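Amidohydrolase 3 domain-containing protein (Pyrococcus horikoshii, PDB 3IGH) is uncharacterised but probably acts as a metal-dependent amidohydrolase, hydrolysing carbon-nitrogen bonds other than peptide bonds. Local coordinates at residues Leu358-Trp370 with Asp400-Ala414. Numbering follows the deposited sequence. Where two conformers were deposited one is given.
With SO4 (sulfate ion), chain E; SO4 (sulfate ion), chain J.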
loop_
_atom_site.group_PDB
_atom_site.type_symbol
_atom_site.label_atom_id
_atom_site.label_comp_id
_atom_site.label_asym_id
_atom_site.label_seq_id
_atom_site.Cartn_x
_atom_site.Cartn_y
_atom_site.Cartn_z
ATOM N N LEU A 358 -24.541 -2.112 6.073
ATOM C CA LEU A 358 -25.003 -0.966 6.861
ATOM C C LEU A 358 -24.112 -0.709 8.073
ATOM O O LEU A 358 -23.838 -1.615 8.854
ATOM C CB LEU A 358 -26.455 -1.164 7.330
ATOM C CG LEU A 358 -27.570 -1.498 6.323
ATOM C CD1 LEU A 358 -28.872 -1.811 7.051
ATOM C CD2 LEU A 358 -27.792 -0.364 5.329
ATOM N N SER A 359 -23.675 0.539 8.228
ATOM C CA SER A 359 -22.971 0.959 9.432
ATOM C C SER A 359 -23.866 1.913 10.216
ATOM O O SER A 359 -24.219 2.987 9.733
ATOM C CB SER A 359 -21.647 1.626 9.064
ATOM O OG SER A 359 -20.989 2.136 10.197
ATOM N N VAL A 360 -24.245 1.505 11.423
ATOM C CA VAL A 360 -25.179 2.289 12.229
ATOM C C VAL A 360 -24.527 2.750 13.527
ATOM O O VAL A 360 -23.512 2.195 13.951
ATOM C CB VAL A 360 -26.483 1.502 12.545
ATOM C CG1 VAL A 360 -27.264 1.196 11.262
ATOM C CG2 VAL A 360 -26.204 0.231 13.337
ATOM N N GLN A 361 -25.122 3.759 14.157
ATOM C CA GLN A 361 -24.532 4.367 15.348
ATOM C C GLN A 361 -25.545 4.395 16.499
ATOM O O GLN A 361 -26.237 5.394 16.685
ATOM C CB GLN A 361 -24.044 5.788 15.038
ATOM C CG GLN A 361 -22.913 5.914 14.002
ATOM C CD GLN A 361 -23.408 5.776 12.575
ATOM O OE1 GLN A 361 -24.491 6.250 12.236
ATOM N NE2 GLN A 361 -22.627 5.098 11.737
ATOM N N PRO A 362 -25.666 3.281 17.244
ATOM C CA PRO A 362 -26.682 3.168 18.311
ATOM C C PRO A 362 -26.705 4.265 19.380
ATOM O O PRO A 362 -27.780 4.583 19.879
ATOM C CB PRO A 362 -26.399 1.791 18.921
ATOM C CG PRO A 362 -25.812 1.011 17.767
ATOM C CD PRO A 362 -24.928 2.015 17.068
ATOM N N HIS A 363 -25.562 4.868 19.702
ATOM C CA HIS A 363 -25.551 5.943 20.696
ATOM C C HIS A 363 -26.304 7.219 20.278
ATOM O O HIS A 363 -26.634 8.048 21.131
ATOM C CB HIS A 363 -24.136 6.245 21.209
ATOM C CG HIS A 363 -24.120 6.894 22.559
ATOM N ND1 HIS A 363 -24.090 8.260 22.723
ATOM C CD2 HIS A 363 -24.175 6.366 23.805
ATOM C CE1 HIS A 363 -24.101 8.549 24.013
ATOM N NE2 HIS A 363 -24.156 7.417 24.689
ATOM N N PHE A 364 -26.605 7.360 18.980
ATOM C CA PHE A 364 -27.486 8.438 18.497
ATOM C C PHE A 364 -28.885 8.399 19.137
ATOM O O PHE A 364 -29.515 9.437 19.274
ATOM C CB PHE A 364 -27.636 8.415 16.966
ATOM C CG PHE A 364 -26.518 9.117 16.213
ATOM C CD1 PHE A 364 -25.200 8.682 16.299
ATOM C CD2 PHE A 364 -26.800 10.210 15.394
ATOM C CE1 PHE A 364 -24.173 9.327 15.576
ATOM C CE2 PHE A 364 -25.786 10.859 14.685
ATOM C CZ PHE A 364 -24.472 10.412 14.776
ATOM N N ILE A 365 -29.372 7.207 19.493
ATOM C CA ILE A 365 -30.617 7.060 20.271
ATOM C C ILE A 365 -30.584 7.934 21.537
ATOM O O ILE A 365 -31.559 8.622 21.857
ATOM C CB ILE A 365 -30.863 5.581 20.671
ATOM C CG1 ILE A 365 -31.203 4.738 19.436
ATOM C CG2 ILE A 365 -31.979 5.447 21.729
ATOM C CD1 ILE A 365 -31.059 3.263 19.672
ATOM N N ILE A 366 -29.433 7.932 22.206
ATOM C CA ILE A 366 -29.259 8.682 23.443
ATOM C C ILE A 366 -29.097 10.180 23.215
ATOM O O ILE A 366 -29.736 10.983 23.910
ATOM C CB ILE A 366 -28.106 8.085 24.291
ATOM C CG1 ILE A 366 -28.603 6.814 24.973
ATOM C CG2 ILE A 366 -27.579 9.079 25.337
ATOM C CD1 ILE A 366 -27.528 5.832 25.253
ATOM N N SER A 367 -28.268 10.555 22.237
ATOM C CA SER A 367 -27.946 11.958 21.989
ATOM C C SER A 367 -29.077 12.722 21.309
ATOM O O SER A 367 -29.319 13.893 21.622
ATOM C CB SER A 367 -26.663 12.079 21.160
ATOM O OG SER A 367 -25.534 11.680 21.915
ATOM N N ASP A 368 -29.761 12.066 20.377
ATOM C CA ASP A 368 -30.778 12.728 19.565
ATOM C C ASP A 368 -32.147 12.701 20.252
ATOM O O ASP A 368 -33.077 12.045 19.772
ATOM C CB ASP A 368 -30.879 12.086 18.164
ATOM C CG ASP A 368 -29.590 12.223 17.331
ATOM O OD1 ASP A 368 -28.565 12.750 17.824
ATOM O OD2 ASP A 368 -29.624 11.810 16.154
ATOM N N TRP A 369 -32.273 13.446 21.351
ATOM C CA TRP A 369 -33.513 13.470 22.138
ATOM C C TRP A 369 -34.710 14.032 21.374
ATOM O O TRP A 369 -35.853 13.684 21.672
ATOM C CB TRP A 369 -33.317 14.217 23.462
ATOM C CG TRP A 369 -32.782 15.636 23.325
ATOM C CD1 TRP A 369 -31.478 16.039 23.436
ATOM C CD2 TRP A 369 -33.546 16.819 23.046
ATOM N NE1 TRP A 369 -31.390 17.406 23.256
ATOM C CE2 TRP A 369 -32.646 17.906 23.029
ATOM C CE3 TRP A 369 -34.910 17.068 22.840
ATOM C CZ2 TRP A 369 -33.059 19.214 22.781
ATOM C CZ3 TRP A 369 -35.321 18.370 22.598
ATOM C CH2 TRP A 369 -34.398 19.425 22.567
ATOM N N TRP A 370 -34.432 14.865 20.371
ATOM C CA TRP A 370 -35.460 15.609 19.620
ATOM C C TRP A 370 -36.037 14.837 18.434
ATOM O O TRP A 370 -36.820 15.387 17.661
ATOM C CB TRP A 370 -34.863 16.935 19.119
ATOM C CG TRP A 370 -33.397 16.808 18.836
ATOM C CD1 TRP A 370 -32.365 17.308 19.586
ATOM C CD2 TRP A 370 -32.794 16.094 17.749
ATOM N NE1 TRP A 370 -31.158 16.954 19.028
ATOM C CE2 TRP A 370 -31.393 16.211 17.900
ATOM C CE3 TRP A 370 -33.300 15.372 16.659
ATOM C CZ2 TRP A 370 -30.497 15.632 17.003
ATOM C CZ3 TRP A 370 -32.410 14.792 15.778
ATOM C CH2 TRP A 370 -31.027 14.929 15.953
ATOM N N ASP A 400 -19.342 7.213 15.142
ATOM C CA ASP A 400 -19.133 8.477 14.431
ATOM C C ASP A 400 -18.336 9.442 15.309
ATOM O O ASP A 400 -18.525 10.655 15.249
ATOM C CB ASP A 400 -20.472 9.099 13.966
ATOM C CG ASP A 400 -20.289 10.171 12.906
ATOM O OD1 ASP A 400 -19.260 10.156 12.193
ATOM O OD2 ASP A 400 -21.178 11.043 12.798
ATOM N N SER A 401 -17.446 8.892 16.130
ATOM C CA SER A 401 -16.610 9.689 17.016
ATOM C C SER A 401 -15.869 10.760 16.204
ATOM O O SER A 401 -15.363 10.475 15.107
ATOM C CB SER A 401 -15.625 8.776 17.751
ATOM O OG SER A 401 -14.696 9.532 18.494
ATOM N N PRO A 402 -15.806 11.999 16.726
ATOM C CA PRO A 402 -16.187 12.487 18.062
ATOM C C PRO A 402 -17.620 13.018 18.270
ATOM O O PRO A 402 -17.867 13.705 19.275
ATOM C CB PRO A 402 -15.191 13.619 18.282
ATOM C CG PRO A 402 -15.028 14.221 16.902
ATOM C CD PRO A 402 -15.242 13.081 15.905
ATOM N N ILE A 403 -18.543 12.718 17.353
ATOM C CA ILE A 403 -19.937 13.157 17.489
ATOM C C ILE A 403 -20.587 12.463 18.694
ATOM O O ILE A 403 -21.328 13.083 19.460
ATOM C CB ILE A 403 -20.760 12.928 16.176
ATOM C CG1 ILE A 403 -20.090 13.612 14.973
ATOM C CG2 ILE A 403 -22.215 13.389 16.322
ATOM C CD1 ILE A 403 -19.834 15.102 15.132
ATOM N N GLU A 404 -20.291 11.177 18.862
ATOM C CA GLU A 404 -20.693 10.438 20.056
ATOM C C GLU A 404 -19.430 10.053 20.812
ATOM O O GLU A 404 -18.345 10.060 20.211
ATOM C CB GLU A 404 -21.461 9.164 19.689
ATOM C CG GLU A 404 -22.682 9.402 18.824
ATOM C CD GLU A 404 -23.781 10.166 19.526
ATOM O OE1 GLU A 404 -23.901 10.049 20.764
ATOM O OE2 GLU A 404 -24.530 10.878 18.826
ATOM N N PRO A 405 -19.552 9.714 22.120
ATOM C CA PRO A 405 -18.413 9.141 22.839
ATOM C C PRO A 405 -17.877 7.874 22.168
ATOM O O PRO A 405 -18.645 7.100 21.601
ATOM C CB PRO A 405 -18.990 8.814 24.225
ATOM C CG PRO A 405 -20.468 8.881 24.069
ATOM C CD PRO A 405 -20.707 9.902 23.018
ATOM N N ALA A 406 -16.565 7.683 22.222
ATOM C CA ALA A 406 -15.931 6.538 21.551
ATOM C C ALA A 406 -16.060 5.230 22.327
ATOM O O ALA A 406 -15.891 4.164 21.748
ATOM C CB ALA A 406 -14.461 6.839 21.254
ATOM N N ASP A 407 -16.366 5.312 23.627
ATOM C CA ASP A 407 -16.429 4.127 24.506
ATOM C C ASP A 407 -17.422 3.108 23.965
ATOM O O ASP A 407 -18.621 3.389 23.904
ATOM C CB ASP A 407 -16.829 4.547 25.930
ATOM C CG ASP A 407 -16.813 3.392 26.931
ATOM O OD1 ASP A 407 -17.094 3.674 28.107
ATOM O OD2 ASP A 407 -16.529 2.225 26.576
ATOM N N PRO A 408 -16.916 1.933 23.529
ATOM C CA PRO A 408 -17.788 0.978 22.865
ATOM C C PRO A 408 -18.886 0.427 23.765
ATOM O O PRO A 408 -19.959 0.095 23.272
ATOM C CB PRO A 408 -16.828 -0.130 22.401
ATOM C CG PRO A 408 -15.610 0.040 23.208
ATOM C CD PRO A 408 -15.513 1.478 23.558
ATOM N N TRP A 409 -18.636 0.363 25.071
ATOM C CA TRP A 409 -19.625 -0.164 25.992
ATOM C C TRP A 409 -20.854 0.728 26.112
ATOM O O TRP A 409 -21.960 0.223 26.305
ATOM C CB TRP A 409 -18.997 -0.469 27.360
ATOM C CG TRP A 409 -18.042 -1.616 27.269
ATOM C CD1 TRP A 409 -16.689 -1.563 27.396
ATOM C CD2 TRP A 409 -18.365 -2.987 26.973
ATOM N NE1 TRP A 409 -16.150 -2.814 27.229
ATOM C CE2 TRP A 409 -17.153 -3.704 26.961
ATOM C CE3 TRP A 409 -19.561 -3.674 26.719
ATOM C CZ2 TRP A 409 -17.094 -5.080 26.712
ATOM C CZ3 TRP A 409 -19.506 -5.040 26.478
ATOM C CH2 TRP A 409 -18.276 -5.728 26.475
ATOM N N LEU A 410 -20.662 2.039 25.961
ATOM C CA LEU A 410 -21.786 2.979 25.896
ATOM C C LEU A 410 -22.660 2.757 24.659
ATOM O O LEU A 410 -23.872 2.936 24.715
ATOM C CB LEU A 410 -21.302 4.432 25.955
ATOM C CG LEU A 410 -20.562 4.906 27.209
ATOM C CD1 LEU A 410 -20.214 6.386 27.083
ATOM C CD2 LEU A 410 -21.388 4.647 28.476
ATOM N N THR A 411 -22.040 2.342 23.553
ATOM C CA THR A 411 -22.772 2.073 22.319
ATOM C C THR A 411 -23.453 0.710 22.368
ATOM O O THR A 411 -24.576 0.559 21.873
ATOM C CB THR A 411 -21.851 2.267 21.072
ATOM O OG1 THR A 411 -21.701 3.674 20.830
ATOM C CG2 THR A 411 -22.410 1.594 19.815
ATOM N N VAL A 412 -22.789 -0.271 22.989
ATOM C CA VAL A 412 -23.408 -1.575 23.256
ATOM C C VAL A 412 -24.670 -1.381 24.106
ATOM O O VAL A 412 -25.736 -1.907 23.778
ATOM C CB VAL A 412 -22.430 -2.558 23.953
ATOM C CG1 VAL A 412 -23.155 -3.845 24.416
ATOM C CG2 VAL A 412 -21.282 -2.929 23.011
ATOM N N ASP A 413 -24.551 -0.584 25.165
ATOM C CA ASP A 413 -25.686 -0.322 26.048
ATOM C C ASP A 413 -26.866 0.313 25.309
ATOM O O ASP A 413 -28.022 -0.056 25.537
ATOM C CB ASP A 413 -25.269 0.551 27.221
ATOM C CG ASP A 413 -26.282 0.502 28.361
ATOM O OD1 ASP A 413 -26.665 -0.610 28.773
ATOM O OD2 ASP A 413 -26.700 1.568 28.842
ATOM N N ALA A 414 -26.553 1.249 24.411
ATOM C CA ALA A 414 -27.547 1.931 23.590
ATOM C C ALA A 414 -28.319 0.966 22.697
ATOM O O ALA A 414 -29.532 1.077 22.569
ATOM C CB ALA A 414 -26.881 3.019 22.767
HETATM S S SO4 E . -24.538 7.578 28.299
HETATM O O1 SO4 E . -23.653 7.533 29.457
HETATM O O2 SO4 E . -25.924 7.415 28.732
HETATM O O3 SO4 E . -24.367 8.848 27.602
HETATM O O4 SO4 E . -24.208 6.486 27.390
HETATM S S SO4 J . -14.776 10.759 23.998
HETATM O O1 SO4 J . -13.699 11.111 24.915
HETATM O O2 SO4 J . -16.050 10.844 24.704
HETATM O O3 SO4 J . -14.788 11.683 22.868
HETATM O O4 SO4 J . -14.572 9.397 23.524
HETATM O O HOH W 1 -22.903 4.786 18.612
HETATM O O HOH W 2 -22.989 13.055 21.922
HETATM O O HOH W 3 -25.847 13.352 17.364
#
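H363, third residue of the type I turn Q361-F364 that leads from strand 357-360 into the short helix 364-367, brings its CA within 5.0 Å of the CA of T411 in helix 408-417, while Q361 lies nearest D400. The polar centre is the carboxylate of E404. H363 ND1 donates to E404 OE1 at 2.7 Å in a nearly straight bond (176°); OE1 lies in the imidazole plane and is met on its anti side, 28° out of the carboxylate plane. In the conformer described, S367 OG gives the same OE1 a second bond, 2.6 Å long, on its syn lone pair. E404 bends at chi2 (-67°), which lays OE2 over one face of the F364 ring, 3.4 Å from CD1. P405 CG lies over one face of the H363 ring, toward the rim, in a CH-pi contact, with I366 CB on the opposite face; H363 NE2 hydrogen-bonds O4 of a sulfate, probably from the crystallisation liquor, at 2.9 Å. The A414 methyl packs on P362 O and on I366 CD1, and a water links H363 N to T411 OG1. Together these contacts join the loops following parallel neighbours 357-360 and 395-397 in a probable amidohydrolase TIM barrel, where such loops usually border the active site.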